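Local structure of luciferase-like enzymeAMP-CoA-ligase (Zophobas atratus, 4W8O) at residues Lys44-Thr47 against Tyr48-Lys52; His153-Phe156 against Ala157-Thr160; Cys163-Glu166 against Lys167-Lys170; Leu234-Thr237 against Phe238-Ser242. The protein probably activates carboxylic acids with ATP as an AMP-forming CoA ligase of the ANL superfamily, and resembles beetle luciferase although its source insect does not glow. One frame throughout, in Å; residues are numbered along the deposited sequence.

Contact 1 of 4, residues Lys44-Thr47 against Tyr48-Lys52; sequences KSET and YSSVK
Ser50 OG donates to Glu46 OE2 over 2.7 Å, joining the end of the strand to the first turn of the helix that follows it. The hydroxyl reaches the anti side of the carboxylate and lies slightly out of its plane. Two more bonds close the turn. Thr47 is the N-cap: its OG1 accepts from Ser50 N at 3.1 Å, with chi1 of 59° placing OG1 between its own N and carbonyl carbon, facing the Ser50 amide. Thr47 O then takes Val51 N at 3.0 Å, the first i to i+4 bond of the helix. Ser50 is thus gripped twice, its amide by Thr47 and its hydroxyl by Glu46.

The Glu46 chain is extended (chi1 -170°), which carries its carboxylate past Ser50 to Val51. There it crosses the valine at about a right angle, and Val51 CG2 lies 3.5 Å from Glu46 CD. OE1 of the same glutamate forms a salt bridge with Arg54 and a hydrogen bond with Gln37, so this buried group has polar partners at both oxygens. An alanine in place of Glu46 would probably leave Ser50 OG and the Arg54 charge without their mate and open a gap beside Val51.

Thr47 to Tyr48 is where strand turns into helix, the short axes making an angle of 77°. The strand 44-47 pairs antiparallel with 35-39 at the margin of a mixed sheet; Val51 faces Ile85 and Ile88 of helix 85-92, while Tyr48 packs on Cys28 of helix 20-30.

Contact 2 of 4, residues His153-Phe156 against Ala157-Thr160; sequences HGTF and AEMT
A capping box opens the short helix 156-159, directly after the edge strand 154-155, and Thr155 and Glu158 supply its two halves. Thr155 OG1 accepts from Glu158 N at 3.2 Å; in return Glu158 OE1 accepts from Thr155 N at 3.3 Å, with an N-H...O angle of 154°. The amide meets that carboxylate oxygen from well above the carboxylate plane, 68° out of it. The glutamate's CG lies beside its own backbone N, and the extended remainder of the chain runs back across Thr155 at about a right angle. CG and CD therefore both pass close to Thr155 OG1. Backbone bonds from Glu158 N and Met159 N to Thr155 O are weak, so the reciprocal side-chain bonds probably contribute much to fixing this helix start.

The helix is little more than one turn long, and its far end folds back on its beginning. Thr160 N makes a weak bond to Phe156 O, its hydroxyl donates to Ala157 O at 2.7 Å, and its CG2 covers part of one face of the Phe156 ring. Replacing Thr160 by a glycine would probably leave Ala157 O without that hydroxyl and uncover that part of the ring.

Beyond the turn, Phe156 packs against Arg54 and Val58 of helix 48-64 and against Ile85 and Pro86 of helix 85-92, while Met159 reaches Ile145 of strand 143-147. The Thr160 methyl over the Phe156 ring makes a CH-pi contact: CG2 lies 3.8 Å from the ring centroid, 25° off the normal and nearest to CZ.

Contact 3 of 4, residues Cys163-Glu166 against Lys167-Lys170; sequences CGDE and KAFK
Asp165 is the centre of an inverse gamma turn, closed by a weak bond from Glu166 N to Gly164 O, and from there the chain makes one loose helical turn to Phe169. Asp165 OD1 accepts from Ala168 N at 3.0 Å. The amide approaches from above the carboxylate plane, 62° out of it, at an N-H...O angle of 143°. With CG turned anti to its own N (chi1 -164°), the carboxylate swings forward over the turn, and Ala168 CB comes within 3.3 Å of Asp165 CG. The main-chain bonds are all weak: Ala168 N and Phe169 N both lean on Asp165 O, and Phe169 N also on Glu166 O. One water lies 2.7 Å from Glu166 O and 2.6 Å from Phe169 O, placed between the two carbonyls.

Inward, Phe169 rests on Thr56 and Leu60 of helix 48-64, and Glu166 OE1 forms a salt bridge with Arg57 of the same helix. The turn thus lies along the flank of that helix, in the link between helix 156-159 and strand 179-184. The Asp165 carboxylate makes the one protein bond across the turn that is not weak, so the shape of this exposed turn probably depends on it.

Contact 4 of 4, residues Leu234-Thr237 against Phe238-Ser242; sequences LGRT and FLDGS
Arg236 bends at chi2 (62°), bringing its guanidinium back over the end of helix 228-239, while chi1 of 70° raises the Asp240 carboxylate to meet it. The salt bridge runs from Arg236 NH1 to Asp240 OD2 at 3.1 Å, with OD1 at the guanidinium edge and in its plane. The two flat groups stand 85° apart, nearly perpendicular. A water closes the pair into a ring, accepting from Arg236 NH2 and donating to Asp240 OD2.

Beneath them the helix ends in a Schellman motif. Ser242 N bonds to Thr237 O at 2.8 Å, in the carbonyl plane, and Gly241 N to Phe238 O at 3.2 Å; Gly241, at positive phi, is the C-prime residue. Ser242 OG lies beside Asp240 OD1, too close for a bond there to be taken at face value. On another side of the helix Leu234 and Phe238 lie side by side, with CD2 of the leucine 3.9 Å from CD1 of the ring.

Strand 243-246 follows at once, so the motif turns the chain within the beta-alpha-beta unit begun by strand 218-221. Asp240 serves arginine and water together; its negative charge, near the carboxyl end of the helix dipole, is probably offset by the guanidinium.

Overall arrangement
Contact 4 is the most buried, its centre about 12 Å from the centre of the chain, and contact 3 lies on the surface, its centre about 30 Å out; contacts 1 and 2 are partly buried. Contacts 1 and 2 both start a helix after an edge strand, each with a threonine N-cap, but of different sheets, whereas contact 4 ends a helix. Contacts 1 and 4 touch: Tyr48 OH lies 2.6 Å from Ser242 O, a probable hydrogen bond, and the Tyr48 and Phe238 rings meet edge-to-face. Helix 48-64, which contact 1 begins, is packed against by both contacts 2 and 3. Charge pairing is internal in contact 4, while in contacts 1 and 3 it reaches that helix.

Contact 1 of 4, residues Lys44-Thr47 against Tyr48-Lys52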
loop_
_atom_site.group_PDB
_atom_site.type_symbol
_atom_site.label_atom_id
_atom_site.label_comp_id
_atom_site.label_asym_id
_atom_site.label_seq_id
_atom_site.Cartn_x
_atom_site.Cartn_y
_atom_site.Cartn_z
ATOM N N LYS A 44 10.809 14.020 13.675
ATOM C CA LYS A 44 11.210 12.945 14.578
ATOM C C LYS A 44 11.402 11.679 13.750
ATOM O O LYS A 44 10.766 11.506 12.715
ATOM C CB LYS A 44 10.147 12.701 15.655
ATOM C CG LYS A 44 9.746 13.925 16.462
ATOM C CD LYS A 44 10.899 14.455 17.296
ATOM C CE LYS A 44 10.505 15.731 18.015
ATOM N NZ LYS A 44 11.705 16.516 18.402
ATOM N N SER A 45 12.285 10.802 14.207
ATOM C CA SER A 45 12.584 9.576 13.487
ATOM C C SER A 45 12.688 8.406 14.455
ATOM O O SER A 45 12.716 8.598 15.664
ATOM C CB SER A 45 13.887 9.725 12.701
ATOM O OG SER A 45 15.000 9.699 13.566
ATOM N N GLU A 46 12.732 7.195 13.910
ATOM C CA GLU A 46 12.867 5.996 14.725
ATOM C C GLU A 46 13.589 4.904 13.945
ATOM O O GLU A 46 13.356 4.727 12.747
ATOM C CB GLU A 46 11.494 5.500 15.190
ATOM C CG GLU A 46 11.568 4.389 16.233
ATOM C CD GLU A 46 10.207 3.902 16.713
ATOM O OE1 GLU A 46 9.164 4.338 16.174
ATOM O OE2 GLU A 46 10.179 3.063 17.637
ATOM N N THR A 47 14.461 4.172 14.634
ATOM C CA THR A 47 15.228 3.107 14.010
ATOM C C THR A 47 14.429 1.814 13.957
ATOM O O THR A 47 13.430 1.660 14.663
ATOM C CB THR A 47 16.525 2.825 14.777
ATOM O OG1 THR A 47 16.210 2.457 16.122
ATOM C CG2 THR A 47 17.407 4.052 14.788
ATOM N N TYR A 48 14.886 0.888 13.113
ATOM C CA TYR A 48 14.301 -0.453 13.036
ATOM C C TYR A 48 14.427 -1.185 14.363
ATOM O O TYR A 48 13.516 -1.908 14.768
ATOM C CB TYR A 48 14.951 -1.278 11.927
ATOM C CG TYR A 48 14.410 -0.973 10.552
ATOM C CD1 TYR A 48 13.225 -1.554 10.104
ATOM C CD2 TYR A 48 15.072 -0.096 9.699
ATOM C CE1 TYR A 48 12.716 -1.273 8.846
ATOM C CE2 TYR A 48 14.571 0.193 8.440
ATOM C CZ TYR A 48 13.396 -0.397 8.016
ATOM O OH TYR A 48 12.905 -0.114 6.758
ATOM N N SER A 49 15.559 -0.990 15.033
ATOM C CA SER A 49 15.774 -1.542 16.362
ATOM C C SER A 49 14.687 -1.104 17.343
ATOM O O SER A 49 14.105 -1.924 18.050
ATOM C CB SER A 49 17.131 -1.096 16.900
ATOM O OG SER A 49 17.256 -1.496 18.243
ATOM N N SER A 50 14.443 0.200 17.393
ATOM C CA SER A 50 13.441 0.763 18.284
ATOM C C SER A 50 12.040 0.289 17.915
ATOM O O SER A 50 11.232 -0.004 18.793
ATOM C CB SER A 50 13.498 2.292 18.252
ATOM O OG SER A 50 12.504 2.857 19.081
ATOM N N VAL A 51 11.753 0.217 16.621
ATOM C CA VAL A 51 10.464 -0.287 16.160
ATOM C C VAL A 51 10.250 -1.743 16.575
ATOM O O VAL A 51 9.135 -2.123 16.976
ATOM C CB VAL A 51 10.320 -0.140 14.639
ATOM C CG1 VAL A 51 9.171 -0.991 14.103
ATOM C CG2 VAL A 51 10.106 1.324 14.284
ATOM N N LYS A 52 11.310 -2.545 16.490
ATOM C CA LYS A 52 11.249 -3.946 16.917
ATOM C C LYS A 52 10.915 -4.065 18.402
ATOM O O LYS A 52 10.106 -4.910 18.796
ATOM C CB LYS A 52 12.569 -4.664 16.632
ATOM C CG LYS A 52 12.514 -6.175 16.824
ATOM C CD LYS A 52 13.765 -6.841 16.271
ATOM C CE LYS A 52 13.894 -8.270 16.764
ATOM N NZ LYS A 52 14.244 -8.359 18.208
#

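Contact 2 of 4, residues His153-Phe156 against Ala157-Thr160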
loop_
_atom_site.group_PDB
_atom_site.type_symbol
_atom_site.label_atom_id
_atom_site.label_comp_id
_atom_site.label_asym_id
_atom_site.label_seq_id
_atom_site.Cartn_x
_atom_site.Cartn_y
_atom_site.Cartn_z
ATOM N N HIS A 153 -11.328 4.183 27.474
ATOM C CA HIS A 153 -10.721 3.109 26.697
ATOM C C HIS A 153 -9.264 2.931 27.090
ATOM O O HIS A 153 -8.685 3.778 27.768
ATOM C CB HIS A 153 -10.785 3.443 25.209
ATOM C CG HIS A 153 -12.138 3.883 24.744
ATOM N ND1 HIS A 153 -13.190 3.007 24.575
ATOM C CD2 HIS A 153 -12.610 5.105 24.406
ATOM C CE1 HIS A 153 -14.252 3.673 24.159
ATOM N NE2 HIS A 153 -13.926 4.947 24.048
ATOM N N GLY A 154 -8.674 1.826 26.644
ATOM C CA GLY A 154 -7.238 1.600 26.795
ATOM C C GLY A 154 -6.447 2.554 25.918
ATOM O O GLY A 154 -7.004 3.203 25.038
ATOM N N THR A 155 -5.147 2.640 26.166
ATOM C CA THR A 155 -4.280 3.558 25.428
ATOM C C THR A 155 -3.119 2.811 24.799
ATOM O O THR A 155 -2.732 1.739 25.271
ATOM C CB THR A 155 -3.697 4.641 26.349
ATOM O OG1 THR A 155 -2.854 4.028 27.332
ATOM C CG2 THR A 155 -4.803 5.397 27.044
ATOM N N PHE A 156 -2.561 3.390 23.742
ATOM C CA PHE A 156 -1.403 2.817 23.073
ATOM C C PHE A 156 -0.194 2.770 24.011
ATOM O O PHE A 156 0.549 1.789 24.031
ATOM C CB PHE A 156 -1.063 3.611 21.805
ATOM C CG PHE A 156 0.259 3.243 21.199
ATOM C CD1 PHE A 156 0.415 2.045 20.513
ATOM C CD2 PHE A 156 1.355 4.080 21.332
ATOM C CE1 PHE A 156 1.640 1.696 19.963
ATOM C CE2 PHE A 156 2.580 3.738 20.785
ATOM C CZ PHE A 156 2.721 2.546 20.094
ATOM N N ALA A 157 -0.006 3.834 24.783
ATOM C CA ALA A 157 1.082 3.915 25.760
ATOM C C ALA A 157 1.067 2.742 26.748
ATOM O O ALA A 157 2.125 2.234 27.123
ATOM C CB ALA A 157 1.017 5.236 26.510
ATOM N N GLU A 158 -0.127 2.318 27.161
ATOM C CA GLU A 158 -0.277 1.134 28.016
ATOM C C GLU A 158 0.174 -0.147 27.319
ATOM O O GLU A 158 0.781 -1.016 27.954
ATOM C CB GLU A 158 -1.726 0.968 28.468
ATOM C CG GLU A 158 -2.113 1.892 29.606
ATOM C CD GLU A 158 -3.614 2.088 29.749
ATOM O OE1 GLU A 158 -4.405 1.360 29.112
ATOM O OE2 GLU A 158 -3.998 2.987 30.517
ATOM N N MET A 159 -0.134 -0.268 26.026
ATOM C CA MET A 159 0.248 -1.452 25.245
ATOM C C MET A 159 1.767 -1.576 25.032
ATOM O O MET A 159 2.260 -2.671 24.762
ATOM C CB MET A 159 -0.468 -1.466 23.878
ATOM C CG MET A 159 -1.980 -1.625 23.929
ATOM S SD MET A 159 -2.522 -3.146 24.746
ATOM C CE MET A 159 -2.029 -4.360 23.526
ATOM N N THR A 160 2.502 -0.468 25.145
ATOM C CA THR A 160 3.957 -0.487 25.010
ATOM C C THR A 160 4.672 -0.802 26.331
ATOM O O THR A 160 5.903 -0.834 26.360
ATOM C CB THR A 160 4.507 0.855 24.469
ATOM O OG1 THR A 160 4.206 1.914 25.387
ATOM C CG2 THR A 160 3.911 1.183 23.100
#

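Contact 3 of 4, residues Cys163-Glu166 against Lys167-Lys170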
loop_
_atom_site.group_PDB
_atom_site.type_symbol
_atom_site.label_atom_id
_atom_site.label_comp_id
_atom_site.label_asym_id
_atom_site.label_seq_id
_atom_site.Cartn_x
_atom_site.Cartn_y
_atom_site.Cartn_z
ATOM N N CYS A 163 6.751 -6.093 29.430
ATOM C CA CYS A 163 6.478 -7.227 30.305
ATOM C C CYS A 163 6.529 -8.511 29.498
ATOM O O CYS A 163 6.230 -8.522 28.301
ATOM C CB CYS A 163 5.119 -7.106 31.006
ATOM S SG CYS A 163 4.656 -8.588 31.946
ATOM N N GLY A 164 6.905 -9.596 30.167
ATOM C CA GLY A 164 7.089 -10.874 29.510
ATOM C C GLY A 164 8.508 -11.003 29.010
ATOM O O GLY A 164 9.327 -10.093 29.163
ATOM N N ASP A 165 8.795 -12.150 28.412
ATOM C CA ASP A 165 10.119 -12.441 27.907
ATOM C C ASP A 165 10.252 -11.814 26.520
ATOM O O ASP A 165 9.996 -12.455 25.500
ATOM C CB ASP A 165 10.332 -13.957 27.871
ATOM C CG ASP A 165 11.786 -14.342 27.727
ATOM O OD1 ASP A 165 12.583 -13.523 27.211
ATOM O OD2 ASP A 165 12.126 -15.476 28.126
ATOM N N GLU A 166 10.642 -10.544 26.502
ATOM C CA GLU A 166 10.818 -9.806 25.254
ATOM C C GLU A 166 11.919 -10.434 24.423
ATOM O O GLU A 166 11.820 -10.515 23.198
ATOM C CB GLU A 166 11.148 -8.340 25.536
ATOM C CG GLU A 166 9.987 -7.566 26.139
ATOM C CD GLU A 166 10.381 -6.186 26.630
ATOM O OE1 GLU A 166 11.053 -5.437 25.890
ATOM O OE2 GLU A 166 9.999 -5.840 27.765
ATOM N N LYS A 167 12.951 -10.905 25.107
ATOM C CA LYS A 167 14.115 -11.478 24.457
ATOM C C LYS A 167 13.764 -12.747 23.692
ATOM O O LYS A 167 14.266 -12.970 22.591
ATOM C CB LYS A 167 15.187 -11.781 25.503
ATOM C CG LYS A 167 16.583 -11.887 24.933
ATOM C CD LYS A 167 17.601 -12.084 26.042
ATOM C CE LYS A 167 19.007 -11.854 25.530
ATOM N NZ LYS A 167 19.992 -11.877 26.643
ATOM N N ALA A 168 12.891 -13.565 24.273
ATOM C CA ALA A 168 12.526 -14.850 23.687
ATOM C C ALA A 168 11.417 -14.750 22.645
ATOM O O ALA A 168 11.226 -15.681 21.863
ATOM C CB ALA A 168 12.119 -15.823 24.783
ATOM N N PHE A 169 10.674 -13.645 22.629
ATOM C CA PHE A 169 9.518 -13.550 21.740
ATOM C C PHE A 169 9.902 -13.778 20.286
ATOM O O PHE A 169 10.891 -13.232 19.793
ATOM C CB PHE A 169 8.806 -12.211 21.872
ATOM C CG PHE A 169 7.659 -12.048 20.913
ATOM C CD1 PHE A 169 6.424 -12.620 21.186
ATOM C CD2 PHE A 169 7.819 -11.339 19.728
ATOM C CE1 PHE A 169 5.372 -12.483 20.305
ATOM C CE2 PHE A 169 6.764 -11.196 18.840
ATOM C CZ PHE A 169 5.542 -11.769 19.128
ATOM N N LYS A 170 9.111 -14.610 19.619
ATOM C CA LYS A 170 9.215 -14.801 18.184
ATOM C C LYS A 170 7.806 -14.719 17.594
ATOM O O LYS A 170 6.831 -15.111 18.246
ATOM C CB LYS A 170 9.843 -16.161 17.853
ATOM C CG LYS A 170 11.313 -16.309 18.251
ATOM C CD LYS A 170 12.219 -15.388 17.439
ATOM C CE LYS A 170 13.697 -15.716 17.616
ATOM N NZ LYS A 170 14.538 -14.816 16.770
HETATM O O HOH W 1 12.355 -11.213 20.640
#

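Contact 4 of 4, residues Leu234-Thr237 against Phe238-Ser242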
loop_
_atom_site.group_PDB
_atom_site.type_symbol
_atom_site.label_atom_id
_atom_site.label_comp_id
_atom_site.label_asym_id
_atom_site.label_seq_id
_atom_site.Cartn_x
_atom_site.Cartn_y
_atom_site.Cartn_z
ATOM N N LEU A 234 5.166 0.708 3.085
ATOM C CA LEU A 234 5.725 0.222 4.340
ATOM C C LEU A 234 6.439 -1.127 4.132
ATOM O O LEU A 234 7.608 -1.278 4.491
ATOM C CB LEU A 234 4.637 0.111 5.415
ATOM C CG LEU A 234 5.074 -0.402 6.802
ATOM C CD1 LEU A 234 4.212 0.185 7.918
ATOM C CD2 LEU A 234 5.070 -1.926 6.897
ATOM N N GLY A 235 5.738 -2.095 3.551
ATOM C CA GLY A 235 6.327 -3.401 3.263
ATOM C C GLY A 235 7.605 -3.322 2.442
ATOM O O GLY A 235 8.600 -3.978 2.759
ATOM N N ARG A 236 7.564 -2.496 1.398
ATOM C CA ARG A 236 8.681 -2.312 0.477
ATOM C C ARG A 236 9.902 -1.649 1.133
ATOM O O ARG A 236 11.028 -2.008 0.815
ATOM C CB ARG A 236 8.217 -1.517 -0.760
ATOM C CG ARG A 236 9.309 -1.035 -1.694
ATOM C CD ARG A 236 10.113 -2.169 -2.314
ATOM N NE ARG A 236 11.186 -1.617 -3.145
ATOM C CZ ARG A 236 12.345 -1.150 -2.681
ATOM N NH1 ARG A 236 12.636 -1.170 -1.383
ATOM N NH2 ARG A 236 13.230 -0.656 -3.528
ATOM N N THR A 237 9.689 -0.696 2.041
ATOM C CA THR A 237 10.824 -0.055 2.714
ATOM C C THR A 237 11.466 -0.987 3.744
ATOM O O THR A 237 12.690 -0.980 3.913
ATOM C CB THR A 237 10.454 1.289 3.383
ATOM O OG1 THR A 237 9.415 1.094 4.343
ATOM C CG2 THR A 237 10.017 2.319 2.341
ATOM N N PHE A 238 10.646 -1.776 4.435
ATOM C CA PHE A 238 11.168 -2.802 5.341
ATOM C C PHE A 238 12.065 -3.785 4.584
ATOM O O PHE A 238 13.125 -4.161 5.076
ATOM C CB PHE A 238 10.030 -3.571 6.017
ATOM C CG PHE A 238 9.604 -3.000 7.337
ATOM C CD1 PHE A 238 8.911 -1.794 7.403
ATOM C CD2 PHE A 238 9.869 -3.680 8.518
ATOM C CE1 PHE A 238 8.510 -1.272 8.619
ATOM C CE2 PHE A 238 9.469 -3.161 9.739
ATOM C CZ PHE A 238 8.791 -1.957 9.792
ATOM N N LEU A 239 11.645 -4.155 3.374
ATOM C CA LEU A 239 12.267 -5.236 2.616
ATOM C C LEU A 239 13.776 -5.089 2.462
ATOM O O LEU A 239 14.487 -6.084 2.553
ATOM C CB LEU A 239 11.608 -5.368 1.234
ATOM C CG LEU A 239 12.098 -6.519 0.341
ATOM C CD1 LEU A 239 10.950 -7.078 -0.489
ATOM C CD2 LEU A 239 13.238 -6.092 -0.570
ATOM N N ASP A 240 14.256 -3.868 2.227
ATOM C CA ASP A 240 15.694 -3.606 2.052
ATOM C C ASP A 240 16.236 -2.526 3.000
ATOM O O ASP A 240 17.268 -1.890 2.719
ATOM C CB ASP A 240 16.000 -3.238 0.591
ATOM C CG ASP A 240 15.462 -1.877 0.193
ATOM O OD1 ASP A 240 14.793 -1.205 0.999
ATOM O OD2 ASP A 240 15.721 -1.467 -0.948
ATOM N N GLY A 241 15.537 -2.323 4.116
ATOM C CA GLY A 241 15.992 -1.425 5.160
ATOM C C GLY A 241 16.030 0.031 4.751
ATOM O O GLY A 241 16.841 0.795 5.261
ATOM N N SER A 242 15.149 0.415 3.836
ATOM C CA SER A 242 15.010 1.805 3.441
ATOM C C SER A 242 14.216 2.585 4.483
ATOM O O SER A 242 13.729 2.020 5.462
ATOM C CB SER A 242 14.306 1.886 2.097
ATOM O OG SER A 242 15.038 1.193 1.104
HETATM O O HOH W 2 15.359 1.035 -2.556
#